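Local coordinates for protein carbohydrate deacetylase (Enterococcus faecalis, PDB 2I5I) that probably removes acetyl groups from acetylated carbohydrates, a step in oligosaccharide breakdown, as a magnesium-dependent hydrolase of the YdjC family, at residues 60-66 against 124-130; 107-111 against 146-151; 152-157 against 258-263. One frame throughout, in Å; residues are numbered along the deposited sequence.

Contact 1 (60-66 against 124-130)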
# COMPACT_ATOMS: atom_id res chain seq x y z
N ALA A 60 -11.07 10.88 10.13
CA ALA A 60 -10.71 11.05 11.54
C ALA A 60 -11.53 10.10 12.40
O ALA A 60 -12.71 9.85 12.17
CB ALA A 60 -10.88 12.50 11.96
N ILE A 61 -10.89 9.51 13.42
CA ILE A 61 -11.53 8.48 14.20
C ILE A 61 -11.34 8.64 15.72
O ILE A 61 -10.20 8.73 16.17
CB ILE A 61 -11.01 7.08 13.81
CG1 ILE A 61 -11.13 6.83 12.30
CG2 ILE A 61 -11.68 5.99 14.61
CD1 ILE A 61 -10.56 5.48 11.89
N GLY A 62 -12.45 8.66 16.44
CA GLY A 62 -12.49 8.75 17.89
C GLY A 62 -13.01 7.45 18.48
O GLY A 62 -13.36 6.49 17.78
N VAL A 63 -13.08 7.41 19.82
CA VAL A 63 -13.49 6.18 20.50
C VAL A 63 -14.93 6.29 21.00
O VAL A 63 -15.31 7.25 21.68
CB VAL A 63 -12.52 5.81 21.64
CG1 VAL A 63 -12.37 6.94 22.65
CG2 VAL A 63 -12.94 4.53 22.35
N HIS A 64 -15.74 5.31 20.61
CA HIS A 64 -17.14 5.17 20.95
C HIS A 64 -17.30 4.30 22.20
O HIS A 64 -17.37 3.07 22.15
CB HIS A 64 -17.89 4.53 19.78
CG HIS A 64 -19.31 4.97 19.61
ND1 HIS A 64 -19.72 6.26 19.77
CD2 HIS A 64 -20.42 4.29 19.26
CE1 HIS A 64 -21.02 6.38 19.55
NE2 HIS A 64 -21.47 5.18 19.23
N LEU A 65 -17.31 4.94 23.38
CA LEU A 65 -17.47 4.16 24.61
C LEU A 65 -18.89 3.62 24.74
O LEU A 65 -19.81 4.23 24.19
CB LEU A 65 -17.15 5.02 25.83
CG LEU A 65 -15.75 5.64 25.90
CD1 LEU A 65 -15.77 6.65 27.05
CD2 LEU A 65 -14.66 4.61 26.08
N THR A 66 -19.08 2.50 25.43
CA THR A 66 -20.39 1.92 25.64
C THR A 66 -20.54 1.19 26.98
O THR A 66 -19.60 0.68 27.59
CB THR A 66 -20.73 0.91 24.50
OG1 THR A 66 -22.10 0.50 24.63
CG2 THR A 66 -19.84 -0.30 24.61
N PRO A 124 -7.18 7.57 19.74
CA PRO A 124 -8.42 8.20 19.28
C PRO A 124 -8.23 9.71 19.24
O PRO A 124 -7.41 10.25 19.99
CB PRO A 124 -9.43 7.81 20.35
CG PRO A 124 -8.64 7.37 21.54
CD PRO A 124 -7.31 6.90 21.04
N ASP A 125 -8.94 10.45 18.39
CA ASP A 125 -8.79 11.91 18.44
C ASP A 125 -9.83 12.53 19.37
O ASP A 125 -9.82 13.75 19.64
CB ASP A 125 -8.83 12.46 17.02
CG ASP A 125 -10.19 12.49 16.36
OD1 ASP A 125 -11.09 11.83 16.90
OD2 ASP A 125 -10.34 13.18 15.31
N HIS A 126 -10.77 11.73 19.85
CA HIS A 126 -11.82 12.20 20.75
C HIS A 126 -12.64 11.04 21.30
O HIS A 126 -12.43 9.88 20.94
CB HIS A 126 -12.72 13.22 20.06
CG HIS A 126 -13.82 12.74 19.18
ND1 HIS A 126 -13.59 12.30 17.90
CD2 HIS A 126 -15.16 12.64 19.38
CE1 HIS A 126 -14.76 11.96 17.35
NE2 HIS A 126 -15.74 12.14 18.22
N ILE A 127 -13.55 11.38 22.19
CA ILE A 127 -14.39 10.45 22.90
C ILE A 127 -15.86 10.83 22.77
O ILE A 127 -16.25 11.99 22.84
CB ILE A 127 -14.06 10.40 24.42
CG1 ILE A 127 -12.64 9.95 24.72
CG2 ILE A 127 -15.06 9.55 25.17
CD1 ILE A 127 -12.22 10.14 26.16
N ASP A 128 -16.71 9.83 22.59
CA ASP A 128 -18.15 9.99 22.63
C ASP A 128 -18.72 8.68 23.15
O ASP A 128 -17.92 7.84 23.56
CB ASP A 128 -18.70 10.42 21.28
CG ASP A 128 -18.73 9.33 20.22
OD1 ASP A 128 -18.22 8.22 20.45
OD2 ASP A 128 -19.28 9.62 19.13
N SER A 129 -20.04 8.47 23.10
CA SER A 129 -20.55 7.21 23.61
C SER A 129 -21.81 6.75 22.88
O SER A 129 -22.66 7.56 22.47
CB SER A 129 -20.95 7.35 25.11
OG SER A 129 -22.14 8.13 24.95
N HIS A 130 -21.87 5.43 22.78
CA HIS A 130 -23.01 4.70 22.25
C HIS A 130 -24.23 5.00 23.10
O HIS A 130 -24.11 4.96 24.33
CB HIS A 130 -22.71 3.21 22.29
CG HIS A 130 -23.74 2.33 21.66
ND1 HIS A 130 -24.06 2.39 20.32
CD2 HIS A 130 -24.52 1.36 22.19
CE1 HIS A 130 -25.00 1.49 20.05
NE2 HIS A 130 -25.29 0.85 21.17
O HOH W 1 -24.05 4.56 18.72
O HOH W 2 -23.54 2.61 25.67
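Strand 60-65 carries His64, and the segment running on from strand 127-129 carries His130, so the parallel pairing of the two brings His64 beside the predicted magnesium ligand of this deacetylase. The strands run at 29° to each other. Their backbones interlock from Val63 N, which donates to His126 O (2.8 Å), through Val63 O and Leu65 N, both bonded to Asp128, to Leu65 O, which accepts His130 N. Before the pairing begins, Asp125 N reaches Ile61 O, and the Asp125 carboxylate turns to accept His126 ND1 on the syn side of OD1, though well out of the carboxylate plane.

On the other side of the sheet from Val63, His64 ND1 meets Asp128 OD1 at 2.6 Å, almost perfectly straight at 178° and in the plane of the imidazole, yet from above the carboxylate plane. The bond fixes the rotation of the ring and directs NE2 toward His130. One water spans the gap, 2.7 Å from both His64 NE2 and His130 ND1, while the peptide N of His130 lies over one face of the His64 ring. His130 CG is anti to the backbone N (chi1 -175°), which sets its ring edge toward His64 NE2. Asp13 touches both histidines, and the three could form a vacant metal site. Thr37 OG1 holds the other oxygen of Asp128.

The face bearing Val63, Leu65 and Ile127 is largely apolar. Val63 and Ile127 lie side by side, CG1 to CG1 at 3.7 Å, with Pro124 CB beside Val63 CG1. Leu65 CD1 slants across to Ile127 CG2 at 3.5 Å.

Strand 35-38 pairs with the other edge of strand 60-65. Helix 103-117 covers this face through Phe117 and Gln113, completing a beta-alpha-beta crossover from strand 60-65 to strand 127-129.

Contact 2 (107-111 against 146-151)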
# COMPACT_ATOMS: atom_id res chain seq x y z
N TYR A 107 -15.79 3.57 35.18
CA TYR A 107 -14.47 4.16 34.95
C TYR A 107 -13.45 3.14 34.42
O TYR A 107 -12.84 3.34 33.44
CB TYR A 107 -13.92 4.82 36.22
CG TYR A 107 -12.60 5.55 36.05
CD1 TYR A 107 -11.41 4.91 36.21
CD2 TYR A 107 -12.57 6.88 35.76
CE1 TYR A 107 -10.24 5.56 36.04
CE2 TYR A 107 -11.41 7.54 35.62
CZ TYR A 107 -10.24 6.88 35.75
OH TYR A 107 -9.07 7.56 35.62
N ASN A 108 -13.32 2.03 35.10
CA ASN A 108 -12.35 1.01 34.75
C ASN A 108 -12.63 0.43 33.37
O ASN A 108 -11.74 0.22 32.55
CB ASN A 108 -12.32 -0.12 35.78
CG ASN A 108 -11.84 0.39 37.14
OD1 ASN A 108 -11.02 1.32 37.18
ND2 ASN A 108 -12.33 -0.18 38.22
N GLU A 109 -13.91 0.15 33.15
CA GLU A 109 -14.28 -0.44 31.85
C GLU A 109 -14.03 0.55 30.72
O GLU A 109 -13.47 0.19 29.68
CB GLU A 109 -15.74 -0.90 31.87
CG GLU A 109 -16.28 -1.27 30.49
CD GLU A 109 -15.58 -2.44 29.84
OE1 GLU A 109 -14.95 -3.25 30.56
OE2 GLU A 109 -15.70 -2.59 28.60
N TRP A 110 -14.43 1.81 30.90
CA TRP A 110 -14.19 2.78 29.81
C TRP A 110 -12.71 3.01 29.60
O TRP A 110 -12.21 3.16 28.48
CB TRP A 110 -14.98 4.06 30.10
CG TRP A 110 -16.44 3.94 29.76
CD1 TRP A 110 -17.11 2.89 29.18
CD2 TRP A 110 -17.42 4.96 29.98
NE1 TRP A 110 -18.44 3.21 29.04
CE2 TRP A 110 -18.67 4.47 29.53
CE3 TRP A 110 -17.37 6.23 30.53
CZ2 TRP A 110 -19.83 5.24 29.62
CZ3 TRP A 110 -18.52 6.99 30.62
CH2 TRP A 110 -19.75 6.50 30.17
N ASP A 111 -11.94 3.02 30.70
CA ASP A 111 -10.49 3.14 30.57
C ASP A 111 -9.98 1.96 29.74
O ASP A 111 -9.16 2.10 28.83
CB ASP A 111 -9.87 3.16 31.96
CG ASP A 111 -8.36 3.15 32.01
OD1 ASP A 111 -7.72 4.18 31.67
OD2 ASP A 111 -7.79 2.12 32.41
N ALA A 146 -13.47 12.68 33.42
CA ALA A 146 -12.27 12.24 34.10
C ALA A 146 -11.34 11.50 33.13
O ALA A 146 -10.13 11.70 33.17
CB ALA A 146 -12.59 11.38 35.31
N LEU A 147 -11.89 10.65 32.26
CA LEU A 147 -11.02 9.94 31.30
C LEU A 147 -10.54 10.86 30.19
O LEU A 147 -9.44 10.72 29.62
CB LEU A 147 -11.78 8.70 30.81
CG LEU A 147 -11.91 7.57 31.85
CD1 LEU A 147 -13.11 6.68 31.56
CD2 LEU A 147 -10.62 6.80 31.91
N ALA A 148 -11.32 11.87 29.84
CA ALA A 148 -10.94 12.89 28.87
C ALA A 148 -9.69 13.62 29.37
O ALA A 148 -8.75 13.88 28.62
CB ALA A 148 -12.05 13.89 28.61
N ARG A 149 -9.72 13.93 30.69
CA ARG A 149 -8.56 14.65 31.25
C ARG A 149 -7.35 13.72 31.32
O ARG A 149 -6.24 14.15 31.01
CB ARG A 149 -8.90 15.25 32.63
CG ARG A 149 -10.15 16.09 32.62
CD ARG A 149 -10.60 16.59 33.98
NE ARG A 149 -11.57 17.66 33.76
CZ ARG A 149 -12.81 17.80 34.16
NH1 ARG A 149 -13.42 16.88 34.90
NH2 ARG A 149 -13.48 18.89 33.79
N LYS A 150 -7.56 12.47 31.68
CA LYS A 150 -6.53 11.46 31.85
C LYS A 150 -5.82 11.18 30.52
O LYS A 150 -4.60 11.02 30.52
CB LYS A 150 -7.08 10.17 32.42
CG LYS A 150 -6.06 9.05 32.52
CD LYS A 150 -6.75 7.71 32.73
CE LYS A 150 -5.76 6.61 33.04
NZ LYS A 150 -6.36 5.54 33.89
N TYR A 151 -6.62 11.14 29.45
CA TYR A 151 -5.99 10.87 28.16
C TYR A 151 -5.86 12.13 27.33
O TYR A 151 -5.29 12.10 26.24
CB TYR A 151 -6.77 9.77 27.40
CG TYR A 151 -6.60 8.43 28.06
CD1 TYR A 151 -5.49 7.64 27.75
CD2 TYR A 151 -7.50 7.92 28.97
CE1 TYR A 151 -5.32 6.40 28.34
CE2 TYR A 151 -7.34 6.70 29.57
CZ TYR A 151 -6.24 5.93 29.25
OH TYR A 151 -6.10 4.70 29.86
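Helical segments 107-111 and 146-151 pack with their axes 11.0 Å apart at closest approach and their N-to-C directions 44° apart; Asp111 and Leu147 have the nearest CA atoms, 6.9 Å from each other. This wide spacing is filled by large side chains from both helices.

Leu147 is the apolar centre of the contact. Its CD2 methyl sits over one face of the Tyr107 ring, 4.1 Å from the centroid, as a CH-pi contact displaced toward the rim, and also touches Asp111 CB. The other methyl, CD1, presses on Trp110 CB at 3.5 Å. Ala146 CB meets the edge of the Tyr107 ring near CE2. Tyr107 CG stands anti to the backbone N (chi1 -175°), an orientation that carries the ring across to the other helix and brings OH to 3.7 Å from Lys150 CD, the two side chains crossing at a slant.

Beyond this apolar patch, two groups converge on one carboxylate oxygen. Asp111 OD1 forms a salt bridge with Lys150 NZ (2.9 Å), the amine standing well above the carboxylate plane, and accepts a very short hydrogen bond from Tyr151 OH at 2.5 Å. Lys150 spans the distance with an extended chain, whereas Asp111 OD1 lies at the edge of the Tyr151 ring, near its plane. The nearby lysine charge would probably favour the ionised carboxylate of Asp111.

The second subunit completes the cluster: its Lys6 and Asn4 bind Asp111 OD2, and its Glu207 forms a salt bridge with Lys150 NZ. Helices 103-117 and 138-151 come immediately before and after strand 127-129 in an alpha/beta fold with a parallel sheet. Here two adjacent helices meet through an apolar patch, while their polar side chains build a charged network at a subunit interface.

Contact 3 (152-157 against 258-263)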
# COMPACT_ATOMS: atom_id res chain seq x y z
N GLN A 152 -6.36 13.26 27.85
CA GLN A 152 -6.15 14.52 27.14
C GLN A 152 -6.79 14.50 25.76
O GLN A 152 -6.14 14.75 24.76
CB GLN A 152 -4.67 14.86 27.01
CG GLN A 152 -4.04 15.39 28.28
CD GLN A 152 -4.71 16.64 28.83
OE1 GLN A 152 -4.56 17.74 28.29
NE2 GLN A 152 -5.49 16.44 29.88
N LEU A 153 -8.07 14.17 25.77
CA LEU A 153 -8.90 14.11 24.58
C LEU A 153 -10.16 14.95 24.75
O LEU A 153 -10.70 14.95 25.86
CB LEU A 153 -9.37 12.66 24.35
CG LEU A 153 -8.22 11.68 24.10
CD1 LEU A 153 -8.73 10.26 24.22
CD2 LEU A 153 -7.58 11.96 22.74
N PRO A 154 -10.56 15.63 23.69
CA PRO A 154 -11.83 16.36 23.71
C PRO A 154 -12.97 15.33 23.74
O PRO A 154 -12.78 14.18 23.33
CB PRO A 154 -11.84 17.16 22.42
CG PRO A 154 -10.90 16.41 21.53
CD PRO A 154 -9.86 15.78 22.40
N LEU A 155 -14.11 15.78 24.21
CA LEU A 155 -15.26 14.94 24.47
C LEU A 155 -16.52 15.50 23.84
O LEU A 155 -16.75 16.71 23.92
CB LEU A 155 -15.45 14.84 25.99
CG LEU A 155 -16.71 14.15 26.48
CD1 LEU A 155 -16.65 12.65 26.11
CD2 LEU A 155 -16.90 14.28 27.98
N ARG A 156 -17.33 14.65 23.23
CA ARG A 156 -18.57 15.07 22.61
C ARG A 156 -19.44 15.85 23.62
O ARG A 156 -19.54 15.40 24.76
CB ARG A 156 -19.37 13.85 22.11
CG ARG A 156 -20.76 14.23 21.65
CD ARG A 156 -21.50 12.99 21.15
NE ARG A 156 -21.20 12.79 19.72
CZ ARG A 156 -21.69 11.76 19.02
NH1 ARG A 156 -22.46 10.87 19.61
NH2 ARG A 156 -21.41 11.61 17.73
N ASN A 157 -20.04 16.92 23.15
CA ASN A 157 -20.99 17.68 23.98
C ASN A 157 -22.16 16.77 24.33
O ASN A 157 -22.90 16.31 23.46
CB ASN A 157 -21.40 18.93 23.23
CG ASN A 157 -22.49 19.77 23.85
OD1 ASN A 157 -23.36 19.28 24.57
ND2 ASN A 157 -22.40 21.05 23.52
N TYR A 258 -12.35 16.56 15.06
CA TYR A 258 -11.97 16.92 16.44
C TYR A 258 -10.51 17.31 16.57
O TYR A 258 -10.07 17.65 17.68
CB TYR A 258 -12.30 15.79 17.42
CG TYR A 258 -13.70 15.81 18.00
CD1 TYR A 258 -14.81 15.37 17.32
CD2 TYR A 258 -13.93 16.28 19.30
CE1 TYR A 258 -16.10 15.39 17.83
CE2 TYR A 258 -15.20 16.30 19.83
CZ TYR A 258 -16.29 15.87 19.12
OH TYR A 258 -17.54 15.89 19.69
N GLU A 259 -9.68 17.31 15.53
CA GLU A 259 -8.36 17.90 15.58
C GLU A 259 -8.48 19.40 15.89
O GLU A 259 -7.54 20.03 16.38
CB GLU A 259 -7.58 17.76 14.26
CG GLU A 259 -7.07 16.37 13.93
CD GLU A 259 -6.14 15.79 14.98
OE1 GLU A 259 -5.40 16.55 15.65
OE2 GLU A 259 -6.14 14.55 15.14
N SER A 260 -9.62 19.99 15.60
CA SER A 260 -9.93 21.39 15.84
C SER A 260 -10.16 21.68 17.33
O SER A 260 -10.25 22.84 17.74
CB SER A 260 -11.18 21.82 15.07
OG SER A 260 -12.34 21.24 15.64
N LEU A 261 -10.23 20.62 18.12
CA LEU A 261 -10.46 20.65 19.55
C LEU A 261 -9.40 19.90 20.35
O LEU A 261 -9.64 19.51 21.50
CB LEU A 261 -11.82 20.03 19.88
CG LEU A 261 -13.05 20.78 19.36
CD1 LEU A 261 -14.30 19.94 19.58
CD2 LEU A 261 -13.16 22.16 20.00
N ALA A 262 -8.22 19.71 19.79
CA ALA A 262 -7.12 19.03 20.41
C ALA A 262 -6.64 19.83 21.63
O ALA A 262 -6.60 21.06 21.57
CB ALA A 262 -5.97 18.82 19.46
N MSE A 263 -6.33 19.08 22.65
CA MSE A 263 -5.96 19.50 23.99
C MSE A 263 -4.46 19.61 24.22
O MSE A 263 -3.65 18.67 24.14
OXT MSE A 263 -4.14 20.79 24.50
CB MSE A 263 -6.61 18.54 25.01
CG MSE A 263 -8.02 19.08 25.29
SE MSE A 263 -9.13 17.87 25.96
CE MSE A 263 -8.54 17.67 27.63
O HOH W 3 -6.08 16.16 22.51
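Pro154 overlaps the edge of the Tyr258 ring, its CG 3.8 Å from Tyr258 CD2, with the two side chains passing in opposite directions. The same proline is pressed by Leu261 from the other end of the short 3-10 turn: Leu261 O lies 3.3 Å from Pro154 CG, and the CB atoms of Pro154 and Leu261 meet at 3.8 Å. No direct hydrogen bond joins the segments, so the direct contact is van der Waals packing, with one bridging water.

Met263, present as selenomethionine and the last residue of the chain, slides past Pro154 and places its SE 3.3 Å from Leu153 O. A bend at chi3 (73°) turns CE back toward Gln152, whose side chain crosses that of Met263 at about a right angle. Gln152 NE2 itself is bound to Arg149 O. Beside the Gln152-Met263 crossing, the water joins the backbones, donating to Gln152 O at 2.7 Å and accepting from Met263 N at 2.9 Å.

At the inner end, Tyr258 OH comes within 3.2 Å of Arg156 CA; it also touches Arg156 CB and is hydrogen-bonded to Glu210. The Arg156 side chain bends at chi3, and its NH2 forms salt bridges with Asp12 and the same Glu210, so one glutamate links both side chains.

Gln152, with positive phi, is the C-prime residue of a Schellman motif that ends helix 138-151; the contact thus lays the C-terminal tail against the chain that leaves the capped helix, its inner end reaching the strand 6-11 side of the parallel sheet.

Overall arrangement
Contact 1 is the core of the set, a sheet pairing at the predicted metal site. Contact 2 lies farther out, between helices, and its charged groups face a second subunit. Contact 3 grades from a buried proline to the exposed chain end. Strand 127-129 is the common hub: helix 103-117 precedes it and helix 138-151 follows, while Ile127 bonds through its backbone to Pro154 and Arg156. Trp110 reaches back to Thr66 O with a weak hydrogen bond, and Tyr258 stacks on His126. Backbone bonds and the His64-Asp128 bond mark contact 1, apolar packing on Leu147 together with a shared carboxylate contact 2, and nonpolar overlap plus one water contact 3.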